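Local coordinates for enoyl-CoA hydratase (Geobacillus kaustophilus, PDB 2PPY), which probably catalyses the reversible hydration of enoyl-CoA thioesters in fatty acid beta-oxidation, at residues Q9-F14 with K38-A43; E21-I26 with I57-V62; I105-G110 with A191-R196; C123-M128 with L183-F188. One frame throughout, in Å; residues are numbered along the deposited sequence.

Contact 1: Q9-F14 with K38-A43; sequences QYLTVF and KEFNAA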
loop_
_atom_site.group_PDB
_atom_site.type_symbol
_atom_site.label_atom_id
_atom_site.label_comp_id
_atom_site.label_asym_id
_atom_site.label_seq_id
_atom_site.Cartn_x
_atom_site.Cartn_y
_atom_site.Cartn_z
ATOM N N GLN A 9 13.997 21.774 -32.007
ATOM C CA GLN A 9 12.894 22.538 -32.585
ATOM C C GLN A 9 11.715 22.766 -31.648
ATOM O O GLN A 9 11.008 23.764 -31.774
ATOM C CB GLN A 9 12.399 21.879 -33.876
ATOM C CG GLN A 9 12.189 20.380 -33.795
ATOM C CD GLN A 9 11.482 19.838 -35.024
ATOM O OE1 GLN A 9 11.558 20.423 -36.105
ATOM N NE2 GLN A 9 10.799 18.709 -34.867
ATOM N N TYR A 10 11.506 21.850 -30.709
ATOM C CA TYR A 10 10.393 21.968 -29.771
ATOM C C TYR A 10 10.801 22.623 -28.459
ATOM O O TYR A 10 9.976 23.229 -27.773
ATOM C CB TYR A 10 9.811 20.589 -29.465
ATOM C CG TYR A 10 9.136 19.914 -30.632
ATOM C CD1 TYR A 10 7.820 20.216 -30.972
ATOM C CD2 TYR A 10 9.803 18.949 -31.381
ATOM C CE1 TYR A 10 7.182 19.569 -32.028
ATOM C CE2 TYR A 10 9.175 18.298 -32.437
ATOM C CZ TYR A 10 7.867 18.610 -32.754
ATOM O OH TYR A 10 7.243 17.957 -33.791
ATOM N N LEU A 11 12.074 22.501 -28.106
ATOM C CA LEU A 11 12.547 23.066 -26.854
ATOM C C LEU A 11 14.045 23.322 -26.877
ATOM O O LEU A 11 14.764 22.786 -27.719
ATOM C CB LEU A 11 12.185 22.109 -25.706
ATOM C CG LEU A 11 13.210 21.300 -24.889
ATOM C CD1 LEU A 11 12.446 20.233 -24.114
ATOM C CD2 LEU A 11 14.244 20.620 -25.763
ATOM N N THR A 12 14.506 24.139 -25.933
ATOM C CA THR A 12 15.919 24.466 -25.804
ATOM C C THR A 12 16.348 24.319 -24.347
ATOM O O THR A 12 15.624 24.716 -23.432
ATOM C CB THR A 12 16.202 25.913 -26.266
ATOM O OG1 THR A 12 15.920 26.030 -27.664
ATOM C CG2 THR A 12 17.655 26.283 -26.019
ATOM N N VAL A 13 17.524 23.740 -24.134
ATOM C CA VAL A 13 18.047 23.552 -22.788
ATOM C C VAL A 13 19.252 24.460 -22.566
ATOM O O VAL A 13 20.190 24.462 -23.361
ATOM C CB VAL A 13 18.486 22.084 -22.545
ATOM C CG1 VAL A 13 19.042 21.933 -21.135
ATOM C CG2 VAL A 13 17.311 21.144 -22.746
ATOM N N PHE A 14 19.211 25.232 -21.486
ATOM C CA PHE A 14 20.297 26.138 -21.124
ATOM C C PHE A 14 20.880 25.654 -19.801
ATOM O O PHE A 14 20.137 25.380 -18.859
ATOM C CB PHE A 14 19.772 27.567 -20.943
ATOM C CG PHE A 14 19.234 28.187 -22.199
ATOM C CD1 PHE A 14 20.087 28.548 -23.236
ATOM C CD2 PHE A 14 17.870 28.420 -22.344
ATOM C CE1 PHE A 14 19.590 29.136 -24.403
ATOM C CE2 PHE A 14 17.360 29.006 -23.505
ATOM C CZ PHE A 14 18.225 29.364 -24.537
ATOM N N LYS A 38 9.497 13.143 -26.816
ATOM C CA LYS A 38 10.716 12.388 -27.067
ATOM C C LYS A 38 11.899 13.309 -26.775
ATOM O O LYS A 38 12.919 12.871 -26.250
ATOM C CB LYS A 38 10.742 11.884 -28.515
ATOM C CG LYS A 38 9.684 10.820 -28.782
ATOM C CD LYS A 38 9.488 10.526 -30.259
ATOM C CE LYS A 38 10.722 9.921 -30.893
ATOM N NZ LYS A 38 10.467 9.597 -32.325
ATOM N N GLU A 39 11.743 14.595 -27.088
ATOM C CA GLU A 39 12.800 15.567 -26.829
ATOM C C GLU A 39 12.862 15.909 -25.341
ATOM O O GLU A 39 13.946 16.038 -24.774
ATOM C CB GLU A 39 12.576 16.851 -27.634
ATOM C CG GLU A 39 12.538 16.661 -29.148
ATOM C CD GLU A 39 12.777 17.960 -29.902
ATOM O OE1 GLU A 39 12.173 18.986 -29.531
ATOM O OE2 GLU A 39 13.569 17.958 -30.868
ATOM N N PHE A 40 11.698 16.057 -24.712
ATOM C CA PHE A 40 11.641 16.376 -23.287
ATOM C C PHE A 40 12.275 15.233 -22.491
ATOM O O PHE A 40 13.000 15.463 -21.517
ATOM C CB PHE A 40 10.189 16.584 -22.839
ATOM C CG PHE A 40 10.058 17.186 -21.464
ATOM C CD1 PHE A 40 10.573 18.449 -21.194
ATOM C CD2 PHE A 40 9.424 16.493 -20.440
ATOM C CE1 PHE A 40 10.453 19.017 -19.926
ATOM C CE2 PHE A 40 9.299 17.052 -19.166
ATOM C CZ PHE A 40 9.818 18.315 -18.910
ATOM N N ASN A 41 11.999 14.002 -22.916
ATOM C CA ASN A 41 12.559 12.817 -22.270
ATOM C C ASN A 41 14.081 12.819 -22.395
ATOM O O ASN A 41 14.793 12.500 -21.444
ATOM C CB ASN A 41 12.011 11.548 -22.925
ATOM C CG ASN A 41 12.574 10.289 -22.303
ATOM O OD1 ASN A 41 12.295 9.975 -21.147
ATOM N ND2 ASN A 41 13.384 9.567 -23.062
ATOM N N ALA A 42 14.577 13.172 -23.579
ATOM C CA ALA A 42 16.019 13.221 -23.822
ATOM C C ALA A 42 16.685 14.269 -22.935
ATOM O O ALA A 42 17.788 14.055 -22.431
ATOM C CB ALA A 42 16.295 13.528 -25.288
ATOM N N ALA A 43 16.012 15.402 -22.750
ATOM C CA ALA A 43 16.543 16.477 -21.918
ATOM C C ALA A 43 16.678 15.986 -20.481
ATOM O O ALA A 43 17.671 16.260 -19.802
ATOM C CB ALA A 43 15.617 17.683 -21.974
#
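Leu11 and Val13 of strand 11-14 pack against helix 38-43. Leu11 CD1 meets the ring edge of Phe40, 3.9 Å from Phe40 CD1, and the two side chains cross at about a right angle. A turn along the helix, Val13 CG2 touches Ala43 CB, also at 3.9 Å. This reach follows from Val13 chi1 of 179°, which puts CG1 anti to the backbone N and leaves CG2 for the helix. Strand and helix run nearly parallel, with axes 9.6 Å apart. This end is buried, and Phe40 also touches Thr93 of helix 80-99.

The other end is looser. Gln9 is exposed and poorly ordered; its CG lies 4.0 Å from Glu39 OE2. Between the two ends, the Glu39 carboxylate stands at the Tyr10 ring edge, almost perpendicular to the ring. Tyr10 N donates to Glu39 OE1, but OE1 is modelled too close to Tyr10, so the details of this bond are doubtful. An alanine replacing Glu39 would probably open a gap beside the Tyr10 ring and take away a likely acceptor for Tyr10 N. The chemistry implies an apolar seam between helix 34-48 and the sheet, with a carboxylate set beside Tyr10, probably meeting the backbone, where the strand begins.

Contact 2: E21-I26 with I57-V62; sequences EIHLHI and IVMSDV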
loop_
_atom_site.group_PDB
_atom_site.type_symbol
_atom_site.label_atom_id
_atom_site.label_comp_id
_atom_site.label_asym_id
_atom_site.label_seq_id
_atom_site.Cartn_x
_atom_site.Cartn_y
_atom_site.Cartn_z
ATOM N N GLU A 21 17.629 25.218 -17.654
ATOM C CA GLU A 21 16.318 25.750 -17.975
ATOM C C GLU A 21 15.858 25.106 -19.263
ATOM O O GLU A 21 16.554 25.153 -20.274
ATOM C CB GLU A 21 16.357 27.269 -18.159
ATOM C CG GLU A 21 16.966 28.041 -17.011
ATOM C CD GLU A 21 16.663 29.529 -17.095
ATOM O OE1 GLU A 21 16.483 30.037 -18.221
ATOM O OE2 GLU A 21 16.615 30.193 -16.039
ATOM N N ILE A 22 14.687 24.487 -19.216
ATOM C CA ILE A 22 14.129 23.853 -20.394
ATOM C C ILE A 22 13.062 24.804 -20.917
ATOM O O ILE A 22 11.983 24.924 -20.329
ATOM C CB ILE A 22 13.486 22.493 -20.051
ATOM C CG1 ILE A 22 14.508 21.589 -19.350
ATOM C CG2 ILE A 22 12.983 21.830 -21.324
ATOM C CD1 ILE A 22 13.957 20.230 -18.920
ATOM N N HIS A 23 13.380 25.504 -22.002
ATOM C CA HIS A 23 12.435 26.443 -22.588
ATOM C C HIS A 23 11.594 25.751 -23.641
ATOM O O HIS A 23 12.121 25.082 -24.526
ATOM C CB HIS A 23 13.170 27.630 -23.210
ATOM C CG HIS A 23 13.769 28.562 -22.204
ATOM N ND1 HIS A 23 13.329 29.858 -22.034
ATOM C CD2 HIS A 23 14.771 28.384 -21.310
ATOM C CE1 HIS A 23 14.036 30.438 -21.080
ATOM N NE2 HIS A 23 14.917 29.566 -20.625
ATOM N N LEU A 24 10.281 25.915 -23.537
ATOM C CA LEU A 24 9.362 25.307 -24.480
ATOM C C LEU A 24 8.955 26.312 -25.560
ATOM O O LEU A 24 8.510 27.417 -25.254
ATOM C CB LEU A 24 8.114 24.813 -23.742
ATOM C CG LEU A 24 8.345 23.939 -22.499
ATOM C CD1 LEU A 24 7.002 23.557 -21.887
ATOM C CD2 LEU A 24 9.128 22.695 -22.873
ATOM N N HIS A 25 9.124 25.926 -26.819
ATOM C CA HIS A 25 8.755 26.770 -27.951
ATOM C C HIS A 25 8.240 25.872 -29.070
ATOM O O HIS A 25 8.914 25.657 -30.070
ATOM C CB HIS A 25 9.956 27.602 -28.443
ATOM C CG HIS A 25 11.207 26.804 -28.658
ATOM N ND1 HIS A 25 12.298 26.899 -27.822
ATOM C CD2 HIS A 25 11.545 25.911 -29.618
ATOM C CE1 HIS A 25 13.256 26.099 -28.259
ATOM N NE2 HIS A 25 12.823 25.487 -29.347
ATOM N N ILE A 26 7.029 25.354 -28.896
ATOM C CA ILE A 26 6.433 24.449 -29.863
ATOM C C ILE A 26 5.524 25.143 -30.873
ATOM O O ILE A 26 5.592 24.883 -32.074
ATOM C CB ILE A 26 5.610 23.369 -29.150
ATOM C CG1 ILE A 26 6.433 22.755 -28.018
ATOM C CG2 ILE A 26 5.185 22.297 -30.136
ATOM C CD1 ILE A 26 5.598 21.994 -27.003
ATOM N N ILE A 57 14.546 24.278 -14.205
ATOM C CA ILE A 57 13.387 25.148 -14.307
ATOM C C ILE A 57 12.751 24.926 -15.672
ATOM O O ILE A 57 13.414 25.027 -16.702
ATOM C CB ILE A 57 13.755 26.644 -14.218
ATOM C CG1 ILE A 57 14.470 26.948 -12.906
ATOM C CG2 ILE A 57 12.483 27.480 -14.308
ATOM C CD1 ILE A 57 14.985 28.388 -12.822
ATOM N N VAL A 58 11.466 24.614 -15.686
ATOM C CA VAL A 58 10.790 24.423 -16.951
ATOM C C VAL A 58 9.953 25.672 -17.189
ATOM O O VAL A 58 9.111 26.026 -16.368
ATOM C CB VAL A 58 9.890 23.174 -16.919
ATOM C CG1 VAL A 58 9.215 22.980 -18.272
ATOM C CG2 VAL A 58 10.723 21.950 -16.550
HETATM N N MSE A 59 10.221 26.363 -18.294
HETATM C CA MSE A 59 9.472 27.566 -18.630
HETATM C C MSE A 59 9.090 27.605 -20.102
HETATM O O MSE A 59 9.542 26.780 -20.892
HETATM C CB MSE A 59 10.250 28.832 -18.237
HETATM C CG MSE A 59 11.756 28.772 -18.409
HETATM SE SE MSE A 59 12.605 30.480 -17.977
HETATM C CE MSE A 59 12.927 30.257 -16.092
ATOM N N SER A 60 8.238 28.559 -20.457
ATOM C CA SER A 60 7.758 28.700 -21.824
ATOM C C SER A 60 8.161 30.030 -22.443
ATOM O O SER A 60 8.163 31.061 -21.767
ATOM C CB SER A 60 6.230 28.576 -21.845
ATOM O OG SER A 60 5.696 28.855 -23.128
ATOM N N ASP A 61 8.501 30.002 -23.729
ATOM C CA ASP A 61 8.885 31.219 -24.437
ATOM C C ASP A 61 7.697 31.742 -25.232
ATOM O O ASP A 61 7.822 32.710 -25.978
ATOM C CB ASP A 61 10.050 30.960 -25.397
ATOM C CG ASP A 61 11.322 30.554 -24.682
ATOM O OD1 ASP A 61 11.593 31.087 -23.582
ATOM O OD2 ASP A 61 12.063 29.712 -25.232
ATOM N N VAL A 62 6.549 31.090 -25.079
ATOM C CA VAL A 62 5.340 31.500 -25.780
ATOM C C VAL A 62 4.561 32.493 -24.914
ATOM O O VAL A 62 4.253 32.223 -23.751
ATOM C CB VAL A 62 4.454 30.285 -26.124
ATOM C CG1 VAL A 62 3.198 30.736 -26.856
ATOM C CG2 VAL A 62 5.241 29.308 -26.991
#
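His23 is held between Asp61 across the strand pair and Glu21 two residues back. Its CB lies 3.1 Å from Asp61 OD2. The ring then turns its ND1 edge to the carboxylate. ND1 donates to Asp61 OD1 at 2.6 Å in a nearly straight bond (170°), in the ring plane and on the syn side of the carboxylate. CE1 is 3.4 Å from the SE atom of Met59, a selenomethionine. At the tip, NE2 donates to Glu21 OE1 at 2.9 Å. Both ring nitrogens are thus donors, and the imidazole is probably positively charged.

Met59 CG sits over the centre of one ring face, a CH-pi contact. Its chi1 of 36° places CG between the backbone N and the carbonyl carbon, which lays the chain alongside the ring.

The strands are neighbours in the beta-alpha-beta unit of strand 19-24, helix 34-48 and strand 55-60. They pair in parallel: Ile22 N donates to Ile57 O, Met59 N to Ile22 O, Leu24 N to Met59 O, and Asp61 N to Leu24 O.

A leucine in place of His23 would probably leave Glu21 OE1 and Asp61 OD1 without their ring N-H donors, though each carboxylate also has an arginine partner, Arg198 and Arg194 respectively.

The opposite sheet face carries Ile22, Leu24 and Val58. Leu24 CD1 reaches Val58 CG1 at 4.3 Å, and helix 34-48 covers this side with Phe36, Phe40 and Ile47. Past the strand, Val62 N donates to Ser60 OG at 3.1 Å in an ST turn; the same hydroxyl is also hydrogen-bonded to Phe65 O.

Contact 3: I105-G110 with A191-R196; sequences IACLEG and AETRER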
loop_
_atom_site.group_PDB
_atom_site.type_symbol
_atom_site.label_atom_id
_atom_site.label_comp_id
_atom_site.label_asym_id
_atom_site.label_seq_id
_atom_site.Cartn_x
_atom_site.Cartn_y
_atom_site.Cartn_z
ATOM N N ILE A 105 11.268 22.590 -11.162
ATOM C CA ILE A 105 10.348 23.685 -10.880
ATOM C C ILE A 105 9.650 24.117 -12.164
ATOM O O ILE A 105 10.303 24.380 -13.174
ATOM C CB ILE A 105 11.091 24.919 -10.313
ATOM C CG1 ILE A 105 11.940 24.514 -9.109
ATOM C CG2 ILE A 105 10.084 26.002 -9.901
ATOM C CD1 ILE A 105 12.795 25.647 -8.577
ATOM N N ALA A 106 8.327 24.188 -12.121
ATOM C CA ALA A 106 7.552 24.618 -13.275
ATOM C C ALA A 106 7.334 26.121 -13.147
ATOM O O ALA A 106 6.694 26.578 -12.202
ATOM C CB ALA A 106 6.218 23.905 -13.303
ATOM N N CYS A 107 7.880 26.888 -14.086
ATOM C CA CYS A 107 7.721 28.338 -14.062
ATOM C C CYS A 107 6.520 28.675 -14.935
ATOM O O CYS A 107 6.635 28.752 -16.157
ATOM C CB CYS A 107 8.975 29.025 -14.608
ATOM S SG CYS A 107 8.952 30.833 -14.437
ATOM N N LEU A 108 5.370 28.883 -14.304
ATOM C CA LEU A 108 4.146 29.168 -15.039
ATOM C C LEU A 108 3.884 30.660 -15.253
ATOM O O LEU A 108 3.564 31.394 -14.314
ATOM C CB LEU A 108 2.968 28.513 -14.311
ATOM C CG LEU A 108 3.187 27.029 -13.977
ATOM C CD1 LEU A 108 2.004 26.507 -13.163
ATOM C CD2 LEU A 108 3.358 26.213 -15.263
ATOM N N GLU A 109 4.021 31.100 -16.501
ATOM C CA GLU A 109 3.808 32.501 -16.849
ATOM C C GLU A 109 2.593 32.704 -17.743
ATOM O O GLU A 109 2.217 33.835 -18.039
ATOM C CB GLU A 109 5.049 33.069 -17.539
ATOM C CG GLU A 109 6.232 33.270 -16.613
ATOM C CD GLU A 109 7.481 33.692 -17.357
ATOM O OE1 GLU A 109 8.064 32.846 -18.068
ATOM O OE2 GLU A 109 7.876 34.871 -17.240
ATOM N N GLY A 110 1.981 31.606 -18.173
ATOM C CA GLY A 110 0.808 31.700 -19.026
ATOM C C GLY A 110 -0.181 30.588 -18.738
ATOM O O GLY A 110 -0.047 29.874 -17.748
ATOM N N ALA A 191 5.609 40.225 -14.037
ATOM C CA ALA A 191 6.898 40.610 -14.603
ATOM C C ALA A 191 8.122 40.163 -13.807
ATOM O O ALA A 191 9.252 40.307 -14.272
ATOM C CB ALA A 191 6.934 42.123 -14.803
ATOM N N GLU A 192 7.904 39.617 -12.617
ATOM C CA GLU A 192 9.010 39.169 -11.777
ATOM C C GLU A 192 9.041 37.650 -11.616
ATOM O O GLU A 192 9.891 37.110 -10.905
ATOM C CB GLU A 192 8.894 39.814 -10.397
ATOM C CG GLU A 192 8.893 41.332 -10.417
ATOM C CD GLU A 192 8.395 41.927 -9.116
ATOM O OE1 GLU A 192 8.914 41.537 -8.045
ATOM O OE2 GLU A 192 7.486 42.782 -9.168
ATOM N N THR A 193 8.125 36.963 -12.288
ATOM C CA THR A 193 8.028 35.511 -12.178
ATOM C C THR A 193 9.316 34.760 -12.489
ATOM O O THR A 193 9.776 33.951 -11.678
ATOM C CB THR A 193 6.890 34.979 -13.062
ATOM O OG1 THR A 193 5.661 35.590 -12.656
ATOM C CG2 THR A 193 6.756 33.468 -12.922
ATOM N N ARG A 194 9.900 35.020 -13.654
ATOM C CA ARG A 194 11.139 34.356 -14.038
ATOM C C ARG A 194 12.265 34.735 -13.095
ATOM O O ARG A 194 13.076 33.896 -12.697
ATOM C CB ARG A 194 11.539 34.740 -15.462
ATOM C CG ARG A 194 10.671 34.140 -16.534
ATOM C CD ARG A 194 11.388 34.162 -17.863
ATOM N NE ARG A 194 10.606 33.505 -18.904
ATOM C CZ ARG A 194 11.075 33.211 -20.110
ATOM N NH1 ARG A 194 12.329 33.516 -20.430
ATOM N NH2 ARG A 194 10.293 32.604 -20.992
ATOM N N GLU A 195 12.305 36.016 -12.749
ATOM C CA GLU A 195 13.317 36.554 -11.858
ATOM C C GLU A 195 13.292 35.856 -10.501
ATOM O O GLU A 195 14.302 35.321 -10.051
ATOM C CB GLU A 195 13.084 38.054 -11.667
ATOM C CG GLU A 195 14.184 38.778 -10.912
ATOM C CD GLU A 195 13.808 40.212 -10.579
ATOM O OE1 GLU A 195 12.870 40.745 -11.208
ATOM O OE2 GLU A 195 14.459 40.808 -9.694
ATOM N N ARG A 196 12.134 35.859 -9.852
ATOM C CA ARG A 196 12.011 35.241 -8.539
ATOM C C ARG A 196 12.148 33.717 -8.571
ATOM O O ARG A 196 12.626 33.119 -7.611
ATOM C CB ARG A 196 10.693 35.674 -7.892
ATOM C CG ARG A 196 10.590 37.198 -7.761
ATOM C CD ARG A 196 9.425 37.631 -6.900
ATOM N NE ARG A 196 9.524 37.076 -5.555
ATOM C CZ ARG A 196 8.641 37.305 -4.590
ATOM N NH1 ARG A 196 7.594 38.086 -4.820
ATOM N NH2 ARG A 196 8.799 36.742 -3.398
HETATM O O HOH W 1 8.394 36.836 -15.577
#
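Glu109 and Arg194 start out with the same turn: in each, CG lies anti to the carbonyl carbon (chi1 -71° and -72°). Glu109 then runs extended to CD, and Arg194 runs extended from CG to NE. The two chains cross at about a right angle, and their charged groups meet. Arg194 NE donates to Glu109 OE1 at 2.8 Å in a nearly straight hydrogen bond (171°) that is part of a salt bridge. The bond uses the syn lone pair of OE1 and lies in the guanidinium plane, although the two flat groups are well turned from each other.

The second oxygen works through water 1. This water donates to Glu109 OE2 at 2.6 Å and accepts from Arg194 N at 3.0 Å. Arg194 N belongs to the first turn of helix 193-205, so the positive end of the helix dipole may also steady the carboxylate.

The contact joins this helix start to the end of strand 103-108, an inner parallel strand of the crotonase sheet. The helix lies against the sheet face that carries Ile105 and Cys107.

Thr193 makes the apolar part. Its CG2 is wedged between two groups, 3.7 Å from Cys107 SG and 3.7 Å from Glu109 CG. Its OG1 turns elsewhere and is hydrogen-bonded to Gln190 O, just before the helix. The side chain of Gln190 in turn holds Glu109 O through NE2. Cys107 SG also comes within 4.2 Å of Arg194 CA. Beyond the contact, Arg194 NH2 forms a salt bridge with Asp61 OD1, and the arginine lies against Met59.

Contact 4: C123-M128 with L183-F188; sequences CDLRFM and LVNRVF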
loop_
_atom_site.group_PDB
_atom_site.type_symbol
_atom_site.label_atom_id
_atom_site.label_comp_id
_atom_site.label_asym_id
_atom_site.label_seq_id
_atom_site.Cartn_x
_atom_site.Cartn_y
_atom_site.Cartn_z
ATOM N N CYS A 123 6.216 18.021 -11.876
ATOM C CA CYS A 123 7.405 18.699 -11.367
ATOM C C CYS A 123 7.306 18.777 -9.842
ATOM O O CYS A 123 6.220 18.633 -9.282
ATOM C CB CYS A 123 7.512 20.108 -11.956
ATOM S SG CYS A 123 7.768 20.151 -13.746
ATOM N N ASP A 124 8.435 19.008 -9.177
ATOM C CA ASP A 124 8.474 19.084 -7.716
ATOM C C ASP A 124 7.799 20.330 -7.145
ATOM O O ASP A 124 7.225 20.285 -6.056
ATOM C CB ASP A 124 9.929 19.026 -7.223
ATOM C CG ASP A 124 10.667 17.796 -7.726
ATOM O OD1 ASP A 124 10.081 16.699 -7.662
ATOM O OD2 ASP A 124 11.829 17.917 -8.179
ATOM N N LEU A 125 7.874 21.439 -7.877
ATOM C CA LEU A 125 7.276 22.693 -7.431
ATOM C C LEU A 125 6.663 23.449 -8.604
ATOM O O LEU A 125 7.054 23.251 -9.748
ATOM C CB LEU A 125 8.338 23.580 -6.771
ATOM C CG LEU A 125 9.090 23.060 -5.544
ATOM C CD1 LEU A 125 10.343 23.906 -5.309
ATOM C CD2 LEU A 125 8.175 23.083 -4.330
ATOM N N ARG A 126 5.710 24.327 -8.304
ATOM C CA ARG A 126 5.043 25.131 -9.322
ATOM C C ARG A 126 4.931 26.586 -8.873
ATOM O O ARG A 126 4.327 26.867 -7.841
ATOM C CB ARG A 126 3.643 24.571 -9.596
ATOM C CG ARG A 126 3.633 23.231 -10.336
ATOM C CD ARG A 126 2.363 22.449 -10.029
ATOM N NE ARG A 126 2.358 22.000 -8.639
ATOM C CZ ARG A 126 3.141 21.035 -8.164
ATOM N NH1 ARG A 126 3.990 20.406 -8.970
ATOM N NH2 ARG A 126 3.094 20.710 -6.879
ATOM N N PHE A 127 5.531 27.499 -9.640
ATOM C CA PHE A 127 5.480 28.938 -9.346
ATOM C C PHE A 127 4.718 29.596 -10.493
ATOM O O PHE A 127 5.023 29.357 -11.660
ATOM C CB PHE A 127 6.891 29.548 -9.258
ATOM C CG PHE A 127 7.763 28.958 -8.169
ATOM C CD1 PHE A 127 7.209 28.247 -7.102
ATOM C CD2 PHE A 127 9.147 29.129 -8.207
ATOM C CE1 PHE A 127 8.028 27.710 -6.091
ATOM C CE2 PHE A 127 9.972 28.598 -7.204
ATOM C CZ PHE A 127 9.409 27.889 -6.143
HETATM N N MSE A 128 3.736 30.432 -10.173
HETATM C CA MSE A 128 2.931 31.066 -11.214
HETATM C C MSE A 128 2.821 32.589 -11.114
HETATM O O MSE A 128 2.818 33.145 -10.018
HETATM C CB MSE A 128 1.536 30.438 -11.195
HETATM C CG MSE A 128 0.597 30.888 -12.297
HETATM SE SE MSE A 128 -0.915 29.684 -12.397
HETATM C CE MSE A 128 -1.023 29.464 -14.316
ATOM N N LEU A 183 -2.431 24.201 -5.383
ATOM C CA LEU A 183 -2.113 23.760 -6.741
ATOM C C LEU A 183 -0.741 24.285 -7.176
ATOM O O LEU A 183 -0.039 23.640 -7.953
ATOM C CB LEU A 183 -3.180 24.244 -7.723
ATOM C CG LEU A 183 -3.591 23.285 -8.848
ATOM C CD1 LEU A 183 -4.182 24.099 -9.985
ATOM C CD2 LEU A 183 -2.414 22.477 -9.348
ATOM N N VAL A 184 -0.379 25.474 -6.698
ATOM C CA VAL A 184 0.929 26.064 -6.997
ATOM C C VAL A 184 1.539 26.391 -5.647
ATOM O O VAL A 184 0.807 26.517 -4.662
ATOM C CB VAL A 184 0.822 27.370 -7.843
ATOM C CG1 VAL A 184 0.146 27.067 -9.172
ATOM C CG2 VAL A 184 0.058 28.456 -7.076
ATOM N N ASN A 185 2.864 26.519 -5.592
ATOM C CA ASN A 185 3.556 26.829 -4.338
ATOM C C ASN A 185 3.822 28.317 -4.135
ATOM O O ASN A 185 4.029 28.768 -3.009
ATOM C CB ASN A 185 4.896 26.096 -4.267
ATOM C CG ASN A 185 4.756 24.613 -4.519
ATOM O OD1 ASN A 185 4.638 24.175 -5.663
ATOM N ND2 ASN A 185 4.757 23.831 -3.445
ATOM N N ARG A 186 3.835 29.071 -5.227
ATOM C CA ARG A 186 4.092 30.505 -5.162
ATOM C C ARG A 186 3.385 31.239 -6.283
ATOM O O ARG A 186 3.210 30.705 -7.377
ATOM C CB ARG A 186 5.588 30.795 -5.312
ATOM C CG ARG A 186 6.491 30.204 -4.261
ATOM C CD ARG A 186 6.684 31.147 -3.097
ATOM N NE ARG A 186 7.781 30.694 -2.249
ATOM C CZ ARG A 186 7.772 29.558 -1.561
ATOM N NH1 ARG A 186 6.714 28.755 -1.611
ATOM N NH2 ARG A 186 8.826 29.217 -0.836
ATOM N N VAL A 187 2.980 32.469 -6.000
ATOM C CA VAL A 187 2.360 33.329 -6.997
ATOM C C VAL A 187 3.191 34.601 -6.932
ATOM O O VAL A 187 3.217 35.277 -5.904
ATOM C CB VAL A 187 0.887 33.653 -6.677
ATOM C CG1 VAL A 187 0.440 34.877 -7.483
ATOM C CG2 VAL A 187 0.004 32.462 -7.040
ATOM N N PHE A 188 3.896 34.902 -8.019
ATOM C CA PHE A 188 4.750 36.084 -8.080
ATOM C C PHE A 188 4.161 37.155 -8.995
ATOM O O PHE A 188 3.299 36.867 -9.836
ATOM C CB PHE A 188 6.135 35.725 -8.633
ATOM C CG PHE A 188 6.886 34.686 -7.840
ATOM C CD1 PHE A 188 7.057 34.816 -6.463
ATOM C CD2 PHE A 188 7.498 33.615 -8.493
ATOM C CE1 PHE A 188 7.844 33.903 -5.755
ATOM C CE2 PHE A 188 8.285 32.702 -7.795
ATOM C CZ PHE A 188 8.456 32.842 -6.424
HETATM O O HOH W 2 2.047 22.986 -5.618
#
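Phe127 and Phe188 form an offset edge-to-face pair. The edge of Phe188 points at a face of Phe127, with centroids 5.4 Å apart and planes at 71°. Arg186 lies beside Phe127 and points the same way; its CG is 3.5 Å from Phe127 CE1. Arg186 CB also sits over a face of Phe188, so the arginine stem fills the angle between the rings. Asn185 CB approaches the Phe127 ring edge.

Arg126 takes another course. A bend at chi3 (-69°) turns the guanidinium so that NE faces Leu183 O across the contact and NH1 faces Cys123 O of its own segment. NE donates to Leu183 O at 3.0 Å and NH1 to Cys123 O at 2.9 Å, both close to the guanidinium plane. Asn185 OD1 stands over one face of the same group.

Asn185 grips the Arg126 backbone twice: OD1 accepts from Arg126 N at 2.9 Å, and Asn185 N donates to Arg126 O at 2.7 Å. Its side chain thus supplies an acceptor ahead of the regular pairing, in which Met128 N donates to Arg186 O and Phe188 N to Met128 O.

Asn185 ND2 bonds to Ser161 of a second subunit, and Arg186 forms a salt bridge with Asp165 of that subunit. This is parallel pairing of the last strand, 186-188, onto the crotonase-fold sheet, at a subunit interface of the six-chain assembly.

How the contacts relate
From the N terminus, strand 11-16 is followed by strand 19-24, then helix 34-48 returns to close contact 1. Strand 55-60 next closes contact 2. Contacts 1 and 2 cross, because their segments alternate along the chain. They touch through the pairing of strands 11-16 and 19-24. Strand 103-108 then opens contact 3 and joins the sheet beside strand 55-60. Strand 125-129 follows and opens contact 4, which closes at strand 186-188. Only after that does the start of helix 193-205 close contact 3, so contact 4 is nested inside it. Together the contacts tie helices 34-48 and 193-205 to one continuous sheet.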